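Local coordinates for replication initiator protein (PDB 4PTA) that probably initiates replication of staphylococcal multiresistance plasmids by binding and assembling on the plasmid origin, at residues A[20-25]-A[111-116]; A[27-32]-A[92-97]; A[40-45]-A[72-77]; A[61-66]-A[105-110]. One frame throughout, in Å; residues are numbered along the deposited sequence.

Contact 1 of 4, residues A[20-25]-A[111-116]; sequences PKVFFT and LKPAIT
Val-22 has its CG1 methyl wedged between its own backbone N and carbonyl carbon (chi1 62°), which aims that branch at the ring of Pro-113 and leaves CG2 anti to the N, facing the chain around Ala-114 and Ile-115. On the other side, Ile-115 folds its chain back at the second torsion (chi2 -74°), bringing CD1 in toward Val-22 although the residue does not point there from its CA. The two branches of Val-22 meet different partners. CG1 lies 3.6 Å from Pro-113 CB and almost as near the CG of that ring, while CG2 sits 3.6 Å from the carbonyl O of Ala-114. Ile-115 CD1 touches the fork of the valine, 3.8 Å from Val-22 CB.

Pro-113 also meets Phe-23, whose CE1 is 4.2 Å from Pro-113 CB at a slant. Pro-20 CB lies over the centre of one face of the Phe-23 ring. A 3-10 turn, 21-23, presents Val-22 and Phe-23 together, and its Phe-23 N to Pro-20 O bond closes it. The contact is van der Waals packing, mostly apolar, between two largely irregular segments. Segment 20-25 joins strand 16-20, paired at Pro-20 with a strand of the second subunit, to helix 27-30; segment 111-116 runs from strand 108-110 to helix 117-127, with Tyr-40 of helix 34-44 bonded through its OH to Leu-111 O.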
# COMPACT_ATOMS: atom_id res chain seq x y z
N PRO A 20 2.01 11.79 -4.23
CA PRO A 20 1.53 12.49 -3.03
C PRO A 20 0.28 13.31 -3.35
O PRO A 20 0.31 14.14 -4.26
CB PRO A 20 2.69 13.42 -2.70
CG PRO A 20 3.89 12.72 -3.23
CD PRO A 20 3.43 12.03 -4.48
N LYS A 21 -0.80 13.07 -2.61
CA LYS A 21 -2.04 13.80 -2.84
C LYS A 21 -1.89 15.28 -2.49
O LYS A 21 -2.65 16.11 -2.98
CB LYS A 21 -3.18 13.19 -2.02
CG LYS A 21 -3.60 11.79 -2.44
CD LYS A 21 -4.80 11.33 -1.64
CE LYS A 21 -5.11 9.87 -1.89
NZ LYS A 21 -6.33 9.46 -1.14
N VAL A 22 -0.92 15.60 -1.64
CA VAL A 22 -0.71 16.99 -1.27
C VAL A 22 -0.22 17.79 -2.47
O VAL A 22 -0.35 19.02 -2.50
CB VAL A 22 0.27 17.13 -0.07
CG1 VAL A 22 1.64 16.57 -0.43
CG2 VAL A 22 0.37 18.58 0.35
N PHE A 23 0.31 17.11 -3.48
CA PHE A 23 0.71 17.78 -4.71
C PHE A 23 -0.49 18.43 -5.40
O PHE A 23 -0.33 19.12 -6.40
CB PHE A 23 1.39 16.80 -5.68
CG PHE A 23 2.81 16.46 -5.32
CD1 PHE A 23 3.39 16.96 -4.17
CD2 PHE A 23 3.58 15.66 -6.15
CE1 PHE A 23 4.70 16.65 -3.84
CE2 PHE A 23 4.89 15.35 -5.84
CZ PHE A 23 5.45 15.84 -4.68
N PHE A 24 -1.69 18.20 -4.87
CA PHE A 24 -2.90 18.65 -5.53
C PHE A 24 -3.79 19.47 -4.59
O PHE A 24 -4.95 19.73 -4.90
CB PHE A 24 -3.66 17.45 -6.10
CG PHE A 24 -2.84 16.63 -7.06
CD1 PHE A 24 -1.98 15.65 -6.59
CD2 PHE A 24 -2.90 16.86 -8.42
CE1 PHE A 24 -1.21 14.92 -7.46
CE2 PHE A 24 -2.14 16.13 -9.30
CZ PHE A 24 -1.29 15.15 -8.82
N THR A 25 -3.23 19.89 -3.46
CA THR A 25 -3.96 20.73 -2.52
C THR A 25 -3.10 21.90 -2.03
O THR A 25 -3.59 23.01 -1.85
CB THR A 25 -4.47 19.91 -1.31
OG1 THR A 25 -3.37 19.27 -0.66
CG2 THR A 25 -5.46 18.85 -1.75
N LEU A 111 13.09 14.75 -0.88
CA LEU A 111 12.53 15.15 0.39
C LEU A 111 11.02 14.90 0.38
O LEU A 111 10.37 14.99 -0.66
CB LEU A 111 12.83 16.63 0.66
CG LEU A 111 14.30 17.01 0.54
CD1 LEU A 111 14.49 18.52 0.69
CD2 LEU A 111 15.15 16.26 1.55
N LYS A 112 10.47 14.58 1.54
CA LYS A 112 9.04 14.41 1.66
C LYS A 112 8.37 15.77 1.72
O LYS A 112 8.98 16.74 2.18
CB LYS A 112 8.69 13.56 2.89
CG LYS A 112 9.79 13.50 3.92
CD LYS A 112 9.36 12.71 5.14
CE LYS A 112 9.18 11.24 4.83
NZ LYS A 112 8.92 10.45 6.07
N PRO A 113 7.13 15.86 1.24
CA PRO A 113 6.41 17.14 1.17
C PRO A 113 6.00 17.65 2.54
O PRO A 113 6.06 16.93 3.54
CB PRO A 113 5.17 16.79 0.35
CG PRO A 113 4.96 15.33 0.61
CD PRO A 113 6.32 14.73 0.75
N ALA A 114 5.57 18.91 2.58
CA ALA A 114 5.03 19.49 3.80
C ALA A 114 3.52 19.30 3.85
O ALA A 114 2.88 19.05 2.83
CB ALA A 114 5.39 20.96 3.89
N ILE A 115 2.96 19.39 5.05
CA ILE A 115 1.53 19.29 5.24
C ILE A 115 1.08 20.41 6.16
O ILE A 115 1.77 20.73 7.13
CB ILE A 115 1.13 17.93 5.84
CG1 ILE A 115 1.43 16.80 4.86
CG2 ILE A 115 -0.34 17.92 6.23
CD1 ILE A 115 0.45 16.73 3.71
N THR A 116 -0.06 21.01 5.84
CA THR A 116 -0.63 22.07 6.67
C THR A 116 -2.05 21.70 7.05
O THR A 116 -2.66 20.85 6.42
CB THR A 116 -0.67 23.41 5.93
OG1 THR A 116 -1.62 23.34 4.85
CG2 THR A 116 0.71 23.78 5.38

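Contact 2 of 4, residues A[27-32]-A[92-97]; sequences PNYKDL and VDLLIQ
The ring of Tyr-29 has the carbonyl O of Val-92 at its edge, in the ring plane, and the CB of its own neighbour Asn-28 over one face, displaced toward the rim. Leu-94 reaches the same ring at a slant, its CD1 lying 3.7 Å from Tyr-29 CE2 and brushing the CZ and OH end as well. The setting is consistent with a winged-helix fold: segment 92-97 leads from helix 79-91 into strand 95-97, the first strand of the hairpin, and short helix 27-30 packs against the joint.

That joint is a Schellman motif. Asp-93 takes the positive-phi C-prime place (phi 61°), with Leu-94 N bonded back to Leu-89 O and Asp-93 N to Glu-90 O. The turn puts Val-92 and Leu-94 on the side facing helix 27-30, one on each side of Asp-93 in the sequence. Tyr-29 has its CG anti to its carbonyl carbon (chi1 -56°), which lays the ring across toward both of them. Beyond the two segments its OH accepts a hydrogen bond from Ala-114 N, a bond that probably steadies the ring.

Leu-32 completes the apolar patch with both of its methyls. Its CD1 is 3.9 Å from Leu-94 CD2, the two leucines meeting at an angle. The other branch goes to the valine, tip to tip: Leu-32 CD2 stands 3.9 Å from Val-92 CG2.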
# COMPACT_ATOMS: atom_id res chain seq x y z
N PRO A 27 -0.67 24.92 -2.29
CA PRO A 27 -0.34 25.93 -3.30
C PRO A 27 1.12 25.87 -3.73
O PRO A 27 1.42 26.09 -4.90
CB PRO A 27 -0.62 27.25 -2.57
CG PRO A 27 -1.62 26.91 -1.53
CD PRO A 27 -1.26 25.52 -1.08
N ASN A 28 2.01 25.56 -2.78
CA ASN A 28 3.42 25.40 -3.10
C ASN A 28 3.63 24.37 -4.20
O ASN A 28 4.51 24.52 -5.05
CB ASN A 28 4.22 25.00 -1.86
CG ASN A 28 4.55 26.17 -0.96
OD1 ASN A 28 5.37 27.01 -1.31
ND2 ASN A 28 3.92 26.22 0.21
N TYR A 29 2.80 23.33 -4.19
CA TYR A 29 3.00 22.17 -5.06
C TYR A 29 2.10 22.17 -6.29
O TYR A 29 2.56 21.86 -7.39
CB TYR A 29 2.79 20.88 -4.26
CG TYR A 29 3.68 20.78 -3.05
CD1 TYR A 29 3.17 20.39 -1.82
CD2 TYR A 29 5.03 21.09 -3.14
CE1 TYR A 29 3.99 20.31 -0.71
CE2 TYR A 29 5.85 21.00 -2.04
CZ TYR A 29 5.33 20.61 -0.82
OH TYR A 29 6.15 20.53 0.27
N LYS A 30 0.82 22.48 -6.11
CA LYS A 30 -0.13 22.50 -7.23
C LYS A 30 0.50 23.14 -8.46
O LYS A 30 0.30 22.69 -9.58
CB LYS A 30 -1.40 23.25 -6.83
CG LYS A 30 -2.53 22.35 -6.37
CD LYS A 30 -3.30 22.97 -5.22
CE LYS A 30 -3.73 24.39 -5.53
NZ LYS A 30 -4.38 25.03 -4.35
N ASP A 31 1.27 24.20 -8.22
CA ASP A 31 1.94 24.94 -9.28
C ASP A 31 2.79 24.03 -10.17
O ASP A 31 2.85 24.24 -11.38
CB ASP A 31 2.82 26.03 -8.66
CG ASP A 31 3.18 27.12 -9.65
OD1 ASP A 31 4.07 26.88 -10.49
OD2 ASP A 31 2.58 28.21 -9.58
N LEU A 32 3.43 23.04 -9.57
CA LEU A 32 4.35 22.14 -10.28
C LEU A 32 3.76 21.56 -11.56
O LEU A 32 2.58 21.23 -11.63
CB LEU A 32 4.78 20.98 -9.37
CG LEU A 32 5.70 21.27 -8.18
CD1 LEU A 32 5.76 20.06 -7.28
CD2 LEU A 32 7.09 21.67 -8.64
N VAL A 92 10.80 24.09 -4.58
CA VAL A 92 9.78 23.80 -3.57
C VAL A 92 10.29 22.89 -2.46
O VAL A 92 9.51 22.34 -1.69
CB VAL A 92 8.52 23.18 -4.21
CG1 VAL A 92 7.69 24.25 -4.90
CG2 VAL A 92 8.89 22.08 -5.19
N ASP A 93 11.61 22.75 -2.38
CA ASP A 93 12.25 21.94 -1.33
C ASP A 93 11.83 20.48 -1.37
O ASP A 93 11.73 19.82 -0.33
CB ASP A 93 11.97 22.54 0.05
CG ASP A 93 12.61 23.90 0.25
OD1 ASP A 93 13.76 24.09 -0.22
OD2 ASP A 93 11.98 24.77 0.87
N LEU A 94 11.60 19.96 -2.57
CA LEU A 94 11.24 18.56 -2.75
C LEU A 94 12.46 17.76 -3.16
O LEU A 94 12.44 16.54 -3.20
CB LEU A 94 10.14 18.44 -3.81
CG LEU A 94 8.78 17.90 -3.39
CD1 LEU A 94 8.43 18.28 -1.96
CD2 LEU A 94 7.71 18.39 -4.36
N LEU A 95 13.55 18.47 -3.47
CA LEU A 95 14.79 17.85 -3.90
C LEU A 95 15.99 18.68 -3.44
O LEU A 95 15.92 19.91 -3.42
CB LEU A 95 14.80 17.68 -5.42
CG LEU A 95 15.83 16.78 -6.11
CD1 LEU A 95 15.49 16.62 -7.58
CD2 LEU A 95 17.24 17.32 -5.96
N ILE A 96 17.08 18.01 -3.08
CA ILE A 96 18.32 18.69 -2.76
C ILE A 96 19.47 18.13 -3.58
O ILE A 96 19.78 16.94 -3.49
CB ILE A 96 18.68 18.57 -1.27
CG1 ILE A 96 17.68 19.35 -0.41
CG2 ILE A 96 20.08 19.08 -1.01
CD1 ILE A 96 18.02 19.37 1.06
N GLN A 97 20.11 18.97 -4.39
CA GLN A 97 21.30 18.57 -5.13
C GLN A 97 22.56 19.01 -4.40
O GLN A 97 23.17 20.01 -4.76
CB GLN A 97 21.29 19.14 -6.55
CG GLN A 97 20.25 18.51 -7.47
CD GLN A 97 20.39 18.96 -8.92
OE1 GLN A 97 20.81 18.18 -9.78
NE2 GLN A 97 20.04 20.21 -9.19

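Contact 3 of 4, residues A[40-45]-A[72-77]; sequences YAILRD and EVILNC
Ile-42 packs against a helix end rather than a helix flank: its CG2 methyl meets Ile-74 and Leu-75, the last two residues before the chain leaves helical angles at Asn-76. That single methyl is 3.9 Å from Ile-74 CG2 and 3.8 Å from Leu-75 CD2, and it also lies near the carbonyl O of Ile-74. In Ile-42, CG1 lies beside the backbone N (chi1 -68°), which leaves CG2 anti to that N and directed at the other segment; its CD1 also comes close to the Ile-74 carbonyl. Leu-75 starts off to the side of the contact, but its end comes nearer, the CD2 branch landing beside the CB and CG2 of Ile-42.

Leu-43, one residue on, brings CD1 to both partners. It is 4.2 Å from Ile-74 CG2, the two side chains crossing at about a right angle, and 4.3 Å from Leu-75 CD2.

In the helix-turn-helix arrangement expected of this family, helix 68-74 and helix 79-91 would be the two helices of the motif, and the turn between them begins here. A Schellman motif closes the first one: Asn-76 takes positive phi (47°), and Cys-77 N bonds to Glu-72 O at 3.0 Å, while Asn-76 N to Val-73 O is weak. Leu-75 and Cys-77 both pack on Ile-85 of helix 79-91, and Ile-74 reaches Tyr-66. Two residues after Leu-43, Asp-45 OD2 forms a salt bridge with Lys-21 NZ of the second subunit.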
# COMPACT_ATOMS: atom_id res chain seq x y z
N TYR A 40 8.73 13.04 -9.41
CA TYR A 40 8.86 12.83 -7.98
C TYR A 40 8.40 11.42 -7.61
O TYR A 40 9.10 10.68 -6.92
CB TYR A 40 8.06 13.89 -7.22
CG TYR A 40 8.17 13.77 -5.73
CD1 TYR A 40 9.15 14.46 -5.02
CD2 TYR A 40 7.31 12.94 -5.02
CE1 TYR A 40 9.25 14.35 -3.64
CE2 TYR A 40 7.41 12.82 -3.65
CZ TYR A 40 8.37 13.52 -2.97
OH TYR A 40 8.45 13.39 -1.60
N ALA A 41 7.21 11.04 -8.09
CA ALA A 41 6.65 9.72 -7.82
C ALA A 41 7.56 8.60 -8.31
O ALA A 41 7.75 7.60 -7.61
CB ALA A 41 5.27 9.59 -8.45
N ILE A 42 8.11 8.75 -9.51
CA ILE A 42 9.02 7.75 -10.07
C ILE A 42 10.28 7.60 -9.22
O ILE A 42 10.68 6.49 -8.89
CB ILE A 42 9.39 8.07 -11.54
CG1 ILE A 42 8.18 7.91 -12.46
CG2 ILE A 42 10.53 7.17 -12.02
CD1 ILE A 42 8.50 7.98 -13.94
N LEU A 43 10.89 8.73 -8.87
CA LEU A 43 12.10 8.72 -8.05
C LEU A 43 11.83 8.15 -6.66
O LEU A 43 12.66 7.43 -6.09
CB LEU A 43 12.68 10.13 -7.96
CG LEU A 43 13.96 10.44 -8.73
CD1 LEU A 43 14.31 9.34 -9.72
CD2 LEU A 43 13.83 11.78 -9.44
N ARG A 44 10.67 8.49 -6.11
CA ARG A 44 10.28 8.00 -4.79
C ARG A 44 10.32 6.48 -4.76
O ARG A 44 10.73 5.87 -3.76
CB ARG A 44 8.87 8.47 -4.47
CG ARG A 44 8.47 8.20 -3.04
CD ARG A 44 6.99 8.36 -2.81
NE ARG A 44 6.71 8.51 -1.39
CZ ARG A 44 6.62 7.50 -0.54
NH1 ARG A 44 6.38 7.73 0.75
NH2 ARG A 44 6.76 6.25 -0.97
N ASP A 45 9.89 5.86 -5.85
CA ASP A 45 9.86 4.42 -5.96
C ASP A 45 11.25 3.80 -5.88
O ASP A 45 11.38 2.61 -5.57
CB ASP A 45 9.16 4.01 -7.25
CG ASP A 45 8.73 2.55 -7.25
OD1 ASP A 45 8.25 2.07 -6.20
OD2 ASP A 45 8.87 1.89 -8.30
N GLU A 72 17.55 10.54 -17.50
CA GLU A 72 17.00 10.62 -18.84
C GLU A 72 16.22 9.36 -19.20
O GLU A 72 15.11 9.43 -19.74
CB GLU A 72 18.11 10.89 -19.86
CG GLU A 72 17.78 11.99 -20.85
CD GLU A 72 19.02 12.59 -21.49
OE1 GLU A 72 19.98 11.84 -21.78
OE2 GLU A 72 19.03 13.83 -21.69
N VAL A 73 16.80 8.20 -18.90
CA VAL A 73 16.14 6.93 -19.15
C VAL A 73 15.09 6.63 -18.08
O VAL A 73 14.01 6.13 -18.38
CB VAL A 73 17.14 5.75 -19.22
CG1 VAL A 73 18.09 5.79 -18.03
CG2 VAL A 73 16.41 4.42 -19.28
N ILE A 74 15.43 6.96 -16.83
CA ILE A 74 14.55 6.70 -15.70
C ILE A 74 13.22 7.44 -15.81
O ILE A 74 12.16 6.89 -15.50
CB ILE A 74 15.22 7.09 -14.36
CG1 ILE A 74 16.33 6.10 -14.02
CG2 ILE A 74 14.19 7.14 -13.24
CD1 ILE A 74 17.08 6.45 -12.75
N LEU A 75 13.28 8.70 -16.24
CA LEU A 75 12.07 9.51 -16.36
C LEU A 75 11.59 9.55 -17.81
O LEU A 75 10.56 10.15 -18.11
CB LEU A 75 12.31 10.92 -15.84
CG LEU A 75 12.98 11.02 -14.46
CD1 LEU A 75 13.11 12.47 -14.02
CD2 LEU A 75 12.22 10.21 -13.43
N ASN A 76 12.34 8.89 -18.69
CA ASN A 76 12.06 8.90 -20.12
C ASN A 76 11.78 10.29 -20.65
O ASN A 76 10.66 10.60 -21.07
CB ASN A 76 10.88 7.97 -20.45
CG ASN A 76 10.81 7.64 -21.93
OD1 ASN A 76 11.81 7.24 -22.53
ND2 ASN A 76 9.64 7.82 -22.52
N CYS A 77 12.79 11.14 -20.63
CA CYS A 77 12.67 12.49 -21.16
C CYS A 77 14.05 13.06 -21.45
O CYS A 77 15.06 12.51 -21.02
CB CYS A 77 11.90 13.39 -20.20
SG CYS A 77 12.65 13.54 -18.57

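Contact 4 of 4, residues A[61-66]-A[105-110]; sequences NIYFIY and PNLLYL
Phe-64 and Leu-108 face each other as an antiparallel hydrogen-bonded pair: Phe-64 N donates to Leu-108 O at 2.7 Å, and Leu-108 N to Phe-64 O at 2.8 Å, the straighter of the two (166° at the hydrogen). Their CB atoms touch, and farther out the edge of the Phe-64 ring meets Leu-110, CE1 to CG.

Tyr-63 CG lies between its backbone N and carbonyl carbon (chi1 57°), which sets the ring against Leu-107. Leu-107 CD1 lies over its centre, 3.9 Å from the centroid, a CH-pi contact. Tyr-63 CB sits likewise over a face of Tyr-109, 3.8 Å from that centroid. The two rings form an offset edge-to-face pair, the edge of Tyr-63 toward Tyr-109, planes at 75°. Ile-65 lies alongside Leu-107.

Past the single bridge a water joins the chains, donating to Ile-62 O and accepting from Leu-110 N. Strand 95-97 flanks 108-110 on one side and 61-66 on the other, itself bonded through Tyr-63 to Trp-55 and through Ile-62 to the third subunit. This is consistent with the small sheet of a winged helix, in which a segment before the helix-turn-helix pairs with the wing hairpin.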
# COMPACT_ATOMS: atom_id res chain seq x y z
N ASN A 61 20.20 9.05 5.98
CA ASN A 61 19.41 9.60 4.88
C ASN A 61 19.70 8.88 3.57
O ASN A 61 20.84 8.54 3.28
CB ASN A 61 19.68 11.10 4.72
CG ASN A 61 19.42 11.88 6.00
OD1 ASN A 61 18.57 11.51 6.81
ND2 ASN A 61 20.15 12.98 6.18
N ILE A 62 18.65 8.66 2.78
CA ILE A 62 18.77 7.95 1.50
C ILE A 62 18.94 8.93 0.35
O ILE A 62 18.18 9.89 0.22
CB ILE A 62 17.54 7.06 1.24
CG1 ILE A 62 17.24 6.18 2.46
CG2 ILE A 62 17.73 6.22 -0.02
CD1 ILE A 62 15.93 5.45 2.38
N TYR A 63 19.95 8.70 -0.50
CA TYR A 63 20.22 9.62 -1.61
C TYR A 63 20.32 8.91 -2.96
O TYR A 63 20.20 7.69 -3.04
CB TYR A 63 21.49 10.44 -1.35
CG TYR A 63 22.74 9.62 -1.10
CD1 TYR A 63 23.43 9.03 -2.15
CD2 TYR A 63 23.24 9.45 0.19
CE1 TYR A 63 24.57 8.28 -1.92
CE2 TYR A 63 24.38 8.70 0.42
CZ TYR A 63 25.04 8.12 -0.64
OH TYR A 63 26.18 7.38 -0.41
N PHE A 64 20.52 9.69 -4.02
CA PHE A 64 20.64 9.15 -5.36
C PHE A 64 21.95 9.58 -6.04
O PHE A 64 22.40 10.71 -5.87
CB PHE A 64 19.46 9.57 -6.24
CG PHE A 64 18.14 9.02 -5.78
CD1 PHE A 64 17.10 9.87 -5.44
CD2 PHE A 64 17.94 7.65 -5.68
CE1 PHE A 64 15.89 9.37 -5.02
CE2 PHE A 64 16.73 7.15 -5.25
CZ PHE A 64 15.70 8.01 -4.92
N ILE A 65 22.54 8.66 -6.79
CA ILE A 65 23.70 8.96 -7.61
C ILE A 65 23.35 8.70 -9.07
O ILE A 65 23.58 7.61 -9.60
CB ILE A 65 24.91 8.09 -7.22
CG1 ILE A 65 25.28 8.33 -5.76
CG2 ILE A 65 26.10 8.40 -8.12
CD1 ILE A 65 26.55 7.64 -5.32
N TYR A 66 22.77 9.71 -9.72
CA TYR A 66 22.28 9.55 -11.09
C TYR A 66 22.85 10.62 -12.02
O TYR A 66 22.86 11.81 -11.68
CB TYR A 66 20.75 9.59 -11.10
CG TYR A 66 20.09 8.38 -10.49
CD1 TYR A 66 18.89 8.49 -9.80
CD2 TYR A 66 20.66 7.12 -10.60
CE1 TYR A 66 18.27 7.38 -9.24
CE2 TYR A 66 20.06 6.00 -10.05
CZ TYR A 66 18.87 6.14 -9.37
OH TYR A 66 18.26 5.04 -8.81
N PRO A 105 28.92 12.65 -10.90
CA PRO A 105 28.89 11.99 -9.59
C PRO A 105 27.96 12.71 -8.61
O PRO A 105 28.15 12.60 -7.40
CB PRO A 105 30.34 12.12 -9.10
CG PRO A 105 31.15 12.36 -10.34
CD PRO A 105 30.26 13.15 -11.24
N ASN A 106 26.96 13.42 -9.13
CA ASN A 106 26.06 14.21 -8.30
C ASN A 106 25.32 13.40 -7.24
O ASN A 106 25.08 12.20 -7.41
CB ASN A 106 25.01 14.92 -9.17
CG ASN A 106 25.18 16.43 -9.16
OD1 ASN A 106 25.47 17.03 -8.13
ND2 ASN A 106 25.00 17.04 -10.33
N LEU A 107 24.96 14.05 -6.14
CA LEU A 107 24.09 13.44 -5.13
C LEU A 107 22.74 14.15 -5.06
O LEU A 107 22.67 15.37 -4.91
CB LEU A 107 24.74 13.44 -3.75
CG LEU A 107 25.87 12.45 -3.50
CD1 LEU A 107 25.88 12.01 -2.04
CD2 LEU A 107 25.74 11.24 -4.41
N LEU A 108 21.67 13.37 -5.19
CA LEU A 108 20.32 13.90 -5.09
C LEU A 108 19.65 13.38 -3.83
O LEU A 108 19.71 12.19 -3.53
CB LEU A 108 19.50 13.49 -6.31
CG LEU A 108 20.09 13.87 -7.67
CD1 LEU A 108 19.55 12.98 -8.77
CD2 LEU A 108 19.79 15.33 -7.96
N TYR A 109 19.02 14.28 -3.08
CA TYR A 109 18.23 13.90 -1.91
C TYR A 109 16.77 14.22 -2.19
O TYR A 109 16.41 15.39 -2.33
CB TYR A 109 18.67 14.68 -0.67
CG TYR A 109 19.89 14.13 0.04
CD1 TYR A 109 21.13 14.77 -0.06
CD2 TYR A 109 19.81 13.00 0.84
CE1 TYR A 109 22.24 14.28 0.59
CE2 TYR A 109 20.92 12.50 1.50
CZ TYR A 109 22.14 13.15 1.37
OH TYR A 109 23.25 12.66 2.02
N LEU A 110 15.94 13.20 -2.29
CA LEU A 110 14.50 13.42 -2.33
C LEU A 110 14.03 13.82 -0.94
O LEU A 110 14.53 13.31 0.07
CB LEU A 110 13.74 12.17 -2.79
CG LEU A 110 13.01 12.22 -4.13
CD1 LEU A 110 11.89 11.20 -4.14
CD2 LEU A 110 12.46 13.60 -4.40
O HOH W 1 16.59 10.49 -2.00

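Overall arrangement
Contacts 1 and 2 are the buried pair, sharing the corner where Tyr-29 and Phe-23 meet; both hold by side-chain packing, without hydrogen bonds between their segments. Contacts 3 and 4 are only partly buried. Contact 3 is again apolar, helix against helix end, whereas contact 4 alone has backbone hydrogen bonds and a bridging water. Contacts 2 and 4 meet in one sheet, where strands 95-97 and 108-110 pair through Ile-96 O and Tyr-109 N. Tyr-40 of segment 40-45 touches Leu-94, Leu-110 and Phe-23, so it connects all four contacts. Contacts 1 and 3 touch the second subunit and all four touch the third, so the fold's packing continues into its assembly.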